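Local coordinates for putative Zn-dependent Alcohol Dehydrogenase (Rhodobacter sphaeroides, PDB 3IV6), which binds S-adenosylmethionine in a Rossmann-like domain with class I methyltransferase strand order, and is probably a methyltransferase rather than the dehydrogenase of its name, at residues V148-Y153 with M252-S257; R118-F123 with T215-E220. All coordinates share one frame; numbering follows the deposited sequence.

Contact 1 (V148-Y153 with M252-S257)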
loop_
_atom_site.group_PDB
_atom_site.type_symbol
_atom_site.label_atom_id
_atom_site.label_comp_id
_atom_site.label_asym_id
_atom_site.label_seq_id
_atom_site.Cartn_x
_atom_site.Cartn_y
_atom_site.Cartn_z
ATOM N N VAL A 148 3.907 -6.723 2.731
ATOM C CA VAL A 148 4.918 -5.718 2.555
ATOM C C VAL A 148 6.051 -6.259 1.705
ATOM O O VAL A 148 6.540 -7.329 1.960
ATOM C CB VAL A 148 5.511 -5.315 3.881
ATOM C CG1 VAL A 148 6.429 -4.078 3.680
ATOM C CG2 VAL A 148 4.385 -4.999 4.864
ATOM N N LYS A 149 6.464 -5.526 0.681
ATOM C CA LYS A 149 7.638 -5.905 -0.103
ATOM C C LYS A 149 8.902 -5.608 0.694
ATOM O O LYS A 149 9.033 -4.523 1.189
ATOM C CB LYS A 149 7.679 -5.141 -1.429
ATOM C CG LYS A 149 8.296 -5.936 -2.535
ATOM C CD LYS A 149 9.208 -5.125 -3.417
ATOM C CE LYS A 149 10.573 -4.997 -2.779
ATOM N NZ LYS A 149 11.297 -6.308 -2.788
ATOM N N LEU A 150 9.840 -6.550 0.780
ATOM C CA LEU A 150 10.972 -6.399 1.676
ATOM C C LEU A 150 12.296 -6.227 0.950
ATOM O O LEU A 150 12.530 -6.813 -0.110
ATOM C CB LEU A 150 11.065 -7.555 2.660
ATOM C CG LEU A 150 9.830 -7.935 3.493
ATOM C CD1 LEU A 150 10.052 -9.291 4.135
ATOM C CD2 LEU A 150 9.502 -6.906 4.580
ATOM N N GLY A 151 13.144 -5.390 1.545
ATOM C CA GLY A 151 14.442 -5.043 0.999
ATOM C C GLY A 151 14.280 -4.009 -0.079
ATOM O O GLY A 151 13.255 -3.363 -0.141
ATOM N N PHE A 152 15.265 -3.883 -0.956
ATOM C CA PHE A 152 15.232 -2.836 -1.989
ATOM C C PHE A 152 14.471 -3.244 -3.219
ATOM O O PHE A 152 14.437 -4.430 -3.585
ATOM C CB PHE A 152 16.655 -2.391 -2.403
ATOM C CG PHE A 152 17.417 -1.694 -1.305
ATOM C CD1 PHE A 152 16.972 -0.474 -0.794
ATOM C CD2 PHE A 152 18.568 -2.253 -0.784
ATOM C CE1 PHE A 152 17.666 0.153 0.226
ATOM C CE2 PHE A 152 19.255 -1.624 0.234
ATOM C CZ PHE A 152 18.804 -0.429 0.740
ATOM N N TYR A 153 13.874 -2.244 -3.857
ATOM C CA TYR A 153 13.336 -2.390 -5.207
ATOM C C TYR A 153 14.468 -2.387 -6.266
ATOM O O TYR A 153 15.578 -1.923 -6.003
ATOM C CB TYR A 153 12.371 -1.251 -5.477
ATOM C CG TYR A 153 11.016 -1.392 -4.809
ATOM C CD1 TYR A 153 9.910 -1.804 -5.541
ATOM C CD2 TYR A 153 10.837 -1.109 -3.461
ATOM C CE1 TYR A 153 8.687 -1.935 -4.957
ATOM C CE2 TYR A 153 9.603 -1.245 -2.863
ATOM C CZ TYR A 153 8.537 -1.655 -3.624
ATOM O OH TYR A 153 7.286 -1.802 -3.070
HETATM N N MSE A 252 6.342 -10.419 2.161
HETATM C CA MSE A 252 5.770 -11.085 3.325
HETATM C C MSE A 252 4.383 -10.540 3.647
HETATM O O MSE A 252 4.181 -9.327 3.705
HETATM C CB MSE A 252 6.691 -10.929 4.536
HETATM C CG MSE A 252 6.247 -11.717 5.758
HETATM SE SE MSE A 252 7.258 -13.369 5.995
HETATM C CE MSE A 252 9.060 -12.627 5.971
ATOM N N LEU A 253 3.431 -11.443 3.855
ATOM C CA LEU A 253 2.091 -11.060 4.284
ATOM C C LEU A 253 1.925 -11.229 5.791
ATOM O O LEU A 253 2.258 -12.274 6.349
ATOM C CB LEU A 253 1.036 -11.885 3.544
ATOM C CG LEU A 253 -0.399 -11.772 4.063
ATOM C CD1 LEU A 253 -0.831 -10.315 4.134
ATOM C CD2 LEU A 253 -1.351 -12.575 3.189
ATOM N N TYR A 254 1.408 -10.193 6.444
ATOM C CA TYR A 254 1.371 -10.146 7.909
ATOM C C TYR A 254 -0.043 -10.033 8.354
ATOM O O TYR A 254 -0.742 -9.112 7.919
ATOM C CB TYR A 254 2.080 -8.904 8.468
ATOM C CG TYR A 254 3.521 -8.867 8.138
ATOM C CD1 TYR A 254 4.473 -9.242 9.082
ATOM C CD2 TYR A 254 3.946 -8.491 6.869
ATOM C CE1 TYR A 254 5.821 -9.224 8.787
ATOM C CE2 TYR A 254 5.316 -8.468 6.546
ATOM C CZ TYR A 254 6.251 -8.845 7.519
ATOM O OH TYR A 254 7.597 -8.861 7.247
ATOM N N GLN A 255 -0.440 -10.941 9.246
ATOM C CA GLN A 255 -1.787 -10.968 9.803
ATOM C C GLN A 255 -1.673 -10.592 11.267
ATOM O O GLN A 255 -0.929 -11.210 12.030
ATOM C CB GLN A 255 -2.412 -12.352 9.613
ATOM C CG GLN A 255 -3.696 -12.581 10.400
ATOM C CD GLN A 255 -4.364 -13.888 10.024
ATOM O OE1 GLN A 255 -4.436 -14.235 8.850
ATOM N NE2 GLN A 255 -4.850 -14.626 11.023
ATOM N N PHE A 256 -2.381 -9.545 11.654
ATOM C CA PHE A 256 -2.288 -9.025 13.014
ATOM C C PHE A 256 -3.602 -8.429 13.522
ATOM O O PHE A 256 -4.548 -8.167 12.766
ATOM C CB PHE A 256 -1.129 -8.013 13.157
ATOM C CG PHE A 256 -1.232 -6.772 12.260
ATOM C CD1 PHE A 256 -1.715 -5.559 12.770
ATOM C CD2 PHE A 256 -0.832 -6.790 10.921
ATOM C CE1 PHE A 256 -1.789 -4.385 11.973
ATOM C CE2 PHE A 256 -0.921 -5.621 10.130
ATOM C CZ PHE A 256 -1.384 -4.433 10.667
ATOM N N SER A 257 -3.649 -8.190 14.817
ATOM C CA SER A 257 -4.885 -7.757 15.438
ATOM C C SER A 257 -4.535 -7.187 16.795
ATOM O O SER A 257 -3.381 -7.314 17.215
ATOM C CB SER A 257 -5.782 -8.960 15.622
ATOM O OG SER A 257 -5.067 -9.894 16.384
#
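Val148 and Met252 form an antiparallel hydrogen-bonded pair, their CA atoms 5.5 Å apart. Val148 N donates to Met252 O over 2.8 Å in a fairly straight bond (162° at the hydrogen). The return bond, from Met252 N to Val148 O, is longer at 3.1 Å and more bent (141°). The strand ends at Lys149, though the Leu150 backbone still bonds to Asn250 and its side chain reaches the other segment. Beta-branched Val148 suits an extended strand; its CG1 lies anti to the backbone N (chi1 -171°), leaving CG2 to meet CE2 of Tyr254 obliquely at 4.0 Å. Leu150 uses both branches: CD1 lies 3.8 Å from CB of Met252, a selenomethionine whose chain bends at chi2 and chi3 and brings CE 3.9 Å from the same CD1, while CD2 approaches the Tyr254 hydroxyl, 3.8 Å from OH. Tyrosine fits here because its ring can join the apolar layer while OH bonds to Asp219. Helix 219-226 packs over this face, with Val222 touching both Leu150 and Tyr254. Strand 251-258 itself runs antiparallel between strands 143-149 and 237-244, the reversed strand that distinguishes the class I methyltransferase sheet from a classical Rossmann fold.

Contact 2 (R118-F123 with T215-E220). With SAM (S-adenosylmethionine), chain E.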
loop_
_atom_site.group_PDB
_atom_site.type_symbol
_atom_site.label_atom_id
_atom_site.label_comp_id
_atom_site.label_asym_id
_atom_site.label_seq_id
_atom_site.Cartn_x
_atom_site.Cartn_y
_atom_site.Cartn_z
ATOM N N ARG A 118 0.933 -4.355 -0.225
ATOM C CA ARG A 118 2.118 -3.534 -0.464
ATOM C C ARG A 118 1.842 -2.024 -0.379
ATOM O O ARG A 118 2.522 -1.192 -1.003
ATOM C CB ARG A 118 2.775 -3.935 -1.775
ATOM C CG ARG A 118 3.608 -5.201 -1.649
ATOM C CD ARG A 118 4.104 -5.732 -3.001
ATOM N NE ARG A 118 3.115 -6.468 -3.783
ATOM C CZ ARG A 118 3.342 -6.912 -5.028
ATOM N NH1 ARG A 118 4.513 -6.671 -5.584
ATOM N NH2 ARG A 118 2.415 -7.584 -5.730
ATOM N N LEU A 119 0.862 -1.678 0.443
ATOM C CA LEU A 119 0.463 -0.296 0.655
ATOM C C LEU A 119 1.433 0.376 1.619
ATOM O O LEU A 119 1.673 1.562 1.562
ATOM C CB LEU A 119 -0.924 -0.294 1.266
ATOM C CG LEU A 119 -1.373 1.012 1.874
ATOM C CD1 LEU A 119 -1.448 2.073 0.779
ATOM C CD2 LEU A 119 -2.698 0.828 2.593
ATOM N N ILE A 120 2.005 -0.415 2.507
ATOM C CA ILE A 120 2.906 0.081 3.524
ATOM C C ILE A 120 4.192 0.558 2.862
ATOM O O ILE A 120 4.918 1.378 3.408
ATOM C CB ILE A 120 3.155 -1.013 4.614
ATOM C CG1 ILE A 120 1.997 -1.064 5.617
ATOM C CG2 ILE A 120 4.449 -0.755 5.416
ATOM C CD1 ILE A 120 1.845 -2.426 6.204
ATOM N N ASN A 121 4.457 0.049 1.664
ATOM C CA ASN A 121 5.668 0.394 0.948
ATOM C C ASN A 121 5.528 1.840 0.409
ATOM O O ASN A 121 6.514 2.486 0.043
ATOM C CB ASN A 121 5.880 -0.607 -0.185
ATOM C CG ASN A 121 6.430 -1.952 0.298
ATOM O OD1 ASN A 121 5.723 -2.974 0.307
ATOM N ND2 ASN A 121 7.699 -1.959 0.681
ATOM N N ARG A 122 4.286 2.332 0.374
ATOM C CA ARG A 122 3.996 3.676 -0.060
ATOM C C ARG A 122 4.085 4.674 1.074
ATOM O O ARG A 122 3.705 5.841 0.898
ATOM C CB ARG A 122 2.607 3.764 -0.707
ATOM C CG ARG A 122 2.474 3.012 -2.042
ATOM C CD ARG A 122 3.791 3.060 -2.833
ATOM N NE ARG A 122 4.126 1.722 -3.303
ATOM C CZ ARG A 122 5.328 1.166 -3.254
ATOM N NH1 ARG A 122 6.360 1.820 -2.774
ATOM N NH2 ARG A 122 5.484 -0.064 -3.701
ATOM N N PHE A 123 4.597 4.221 2.222
ATOM C CA PHE A 123 4.761 5.083 3.385
ATOM C C PHE A 123 6.197 5.315 3.837
ATOM O O PHE A 123 7.122 4.543 3.550
ATOM C CB PHE A 123 3.966 4.555 4.596
ATOM C CG PHE A 123 2.496 4.330 4.329
ATOM C CD1 PHE A 123 1.755 5.241 3.559
ATOM C CD2 PHE A 123 1.847 3.227 4.876
ATOM C CE1 PHE A 123 0.428 5.054 3.294
ATOM C CE2 PHE A 123 0.478 3.026 4.631
ATOM C CZ PHE A 123 -0.235 3.962 3.813
ATOM N N THR A 215 9.867 4.632 2.674
ATOM C CA THR A 215 10.797 3.874 3.496
ATOM C C THR A 215 10.903 2.410 3.037
ATOM O O THR A 215 9.914 1.825 2.629
ATOM C CB THR A 215 10.331 3.935 4.934
ATOM O OG1 THR A 215 10.307 5.310 5.354
ATOM C CG2 THR A 215 11.218 3.075 5.852
ATOM N N ARG A 216 12.101 1.823 3.065
ATOM C CA ARG A 216 12.225 0.411 2.703
ATOM C C ARG A 216 12.255 -0.401 3.977
ATOM O O ARG A 216 12.805 0.036 4.983
ATOM C CB ARG A 216 13.445 0.097 1.836
ATOM C CG ARG A 216 13.468 0.690 0.401
ATOM C CD ARG A 216 12.112 1.030 -0.146
ATOM N NE ARG A 216 12.181 1.454 -1.555
ATOM C CZ ARG A 216 11.148 1.935 -2.250
ATOM N NH1 ARG A 216 9.951 2.072 -1.685
ATOM N NH2 ARG A 216 11.299 2.277 -3.511
ATOM N N PHE A 217 11.623 -1.570 3.939
ATOM C CA PHE A 217 11.509 -2.384 5.137
ATOM C C PHE A 217 12.139 -3.734 4.931
ATOM O O PHE A 217 12.069 -4.299 3.847
ATOM C CB PHE A 217 10.043 -2.580 5.564
ATOM C CG PHE A 217 9.298 -1.300 5.840
ATOM C CD1 PHE A 217 9.216 -0.791 7.131
ATOM C CD2 PHE A 217 8.639 -0.627 4.811
ATOM C CE1 PHE A 217 8.495 0.411 7.404
ATOM C CE2 PHE A 217 7.928 0.543 5.059
ATOM C CZ PHE A 217 7.862 1.079 6.366
ATOM N N ASP A 218 12.767 -4.218 5.994
ATOM C CA ASP A 218 13.163 -5.615 6.150
ATOM C C ASP A 218 12.132 -6.197 7.091
ATOM O O ASP A 218 11.375 -5.457 7.713
ATOM C CB ASP A 218 14.537 -5.746 6.830
ATOM C CG ASP A 218 15.705 -5.380 5.916
ATOM O OD1 ASP A 218 15.570 -5.446 4.664
ATOM O OD2 ASP A 218 16.776 -5.040 6.478
ATOM N N ASP A 219 12.119 -7.518 7.206
ATOM C CA ASP A 219 11.249 -8.186 8.142
ATOM C C ASP A 219 11.379 -7.599 9.542
ATOM O O ASP A 219 10.382 -7.325 10.187
ATOM C CB ASP A 219 11.540 -9.683 8.153
ATOM C CG ASP A 219 10.650 -10.447 9.132
ATOM O OD1 ASP A 219 9.393 -10.415 8.990
ATOM O OD2 ASP A 219 11.229 -11.078 10.054
ATOM N N GLU A 220 12.594 -7.372 10.012
ATOM C CA GLU A 220 12.762 -6.733 11.322
ATOM C C GLU A 220 12.149 -5.350 11.371
ATOM O O GLU A 220 11.742 -4.878 12.437
ATOM C CB GLU A 220 14.233 -6.671 11.764
ATOM C CG GLU A 220 14.813 -8.011 12.323
ATOM C CD GLU A 220 14.016 -8.607 13.528
ATOM O OE1 GLU A 220 13.856 -7.905 14.555
ATOM O OE2 GLU A 220 13.569 -9.782 13.454
HETATM N N SAM E . -1.055 -0.703 -5.868
HETATM C CA SAM E . -0.373 -1.926 -5.483
HETATM C C SAM E . -1.316 -3.110 -5.515
HETATM O O SAM E . -2.515 -3.020 -5.813
HETATM O OXT SAM E . -0.821 -4.182 -5.251
HETATM C CB SAM E . 0.326 -1.772 -4.138
HETATM C CG SAM E . 0.417 -0.339 -3.596
HETATM S SD SAM E . -1.058 0.323 -2.756
HETATM C CE SAM E . -2.307 -0.971 -3.004
HETATM C "C5'" SAM E . -1.537 1.742 -3.805
HETATM C "C4'" SAM E . -2.992 2.196 -3.787
HETATM O "O4'" SAM E . -3.326 2.680 -2.498
HETATM C "C3'" SAM E . -3.261 3.354 -4.731
HETATM O "O3'" SAM E . -4.553 3.155 -5.257
HETATM C "C2'" SAM E . -3.313 4.577 -3.840
HETATM O "O2'" SAM E . -4.248 5.527 -4.305
HETATM C "C1'" SAM E . -3.769 4.016 -2.505
HETATM N N9 SAM E . -3.159 4.735 -1.378
HETATM C C8 SAM E . -1.833 5.055 -1.243
HETATM N N7 SAM E . -1.666 5.740 -0.079
HETATM C C5 SAM E . -2.870 5.868 0.546
HETATM C C6 SAM E . -3.258 6.472 1.757
HETATM N N6 SAM E . -2.394 7.093 2.563
HETATM N N1 SAM E . -4.586 6.440 2.103
HETATM C C2 SAM E . -5.501 5.834 1.252
HETATM N N3 SAM E . -5.133 5.227 0.076
HETATM C C4 SAM E . -3.826 5.244 -0.278
HETATM O O HOH W 1 9.004 0.738 0.528
#
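Thr215 N donates a nearly straight hydrogen bond (172°) to Phe123 O at 2.9 Å, the direct polar link between the segments. A water adds a second: it donates to Asn121 O and Thr215 O and accepts from Asn121 ND2 and, at 2.8 Å, from Arg216 NH1. Asparagine suits this turn because ND2 serves the water while OD1 has Lys149 as partner. Among the charged groups, Arg216 NH1 lies 3.8 Å from Arg122 NH1, at the edge of the Arg122 guanidinium, the two planes 83° apart; both NH1 atoms form salt bridges to Glu214, which probably offsets their like charge, while Arg216 NE pairs with Asp156 and Arg122 NH2 with Tyr153 OH. Residues 118-123 follow strand 113-117 of the methyltransferase-like Rossmann fold, at the C-terminal edge of the sheet, where class I methyltransferases hold S-adenosylmethionine, and coil into a 3-10 turn. Apolar packing falls to Phe217, whose CE2 lies 3.7 Å from Ile120 CG2, the side chains crossing at about a right angle. Replacing Phe217 with an alanine would probably leave Ile120 CG2 without its aromatic partner and open a gap beside the turn. Toward S-adenosylmethionine, Leu119 CD1 meets adenine C8 at 3.6 Å, and Phe123 CE1 approaches N6, which lies at the ring edge, at 3.6 Å.

The segments of contacts 1 and 2 alternate along the chain, and the contact centres lie about 7 Å apart. Residues 148-153 reach both halves of contact 2. Lys149 N is 2.7 Å from Asn121 OD1, and Tyr153 OH is 2.6 Å from Arg122 NH2, both probable hydrogen bonds; the Tyr153 ring also packs against Arg216, and Gly151 shares a backbone hydrogen bond with Phe217. The 118-123 half of contact 2 touches S-adenosylmethionine, through Arg118, Leu119 and Phe123, whereas contact 1 stands farther back, the side chain of Val148 being about 10 Å from the cofactor. Ile120 of contact 2 also touches Val148 of contact 1, packing on the sheet while its neighbour Leu119 faces the ligand.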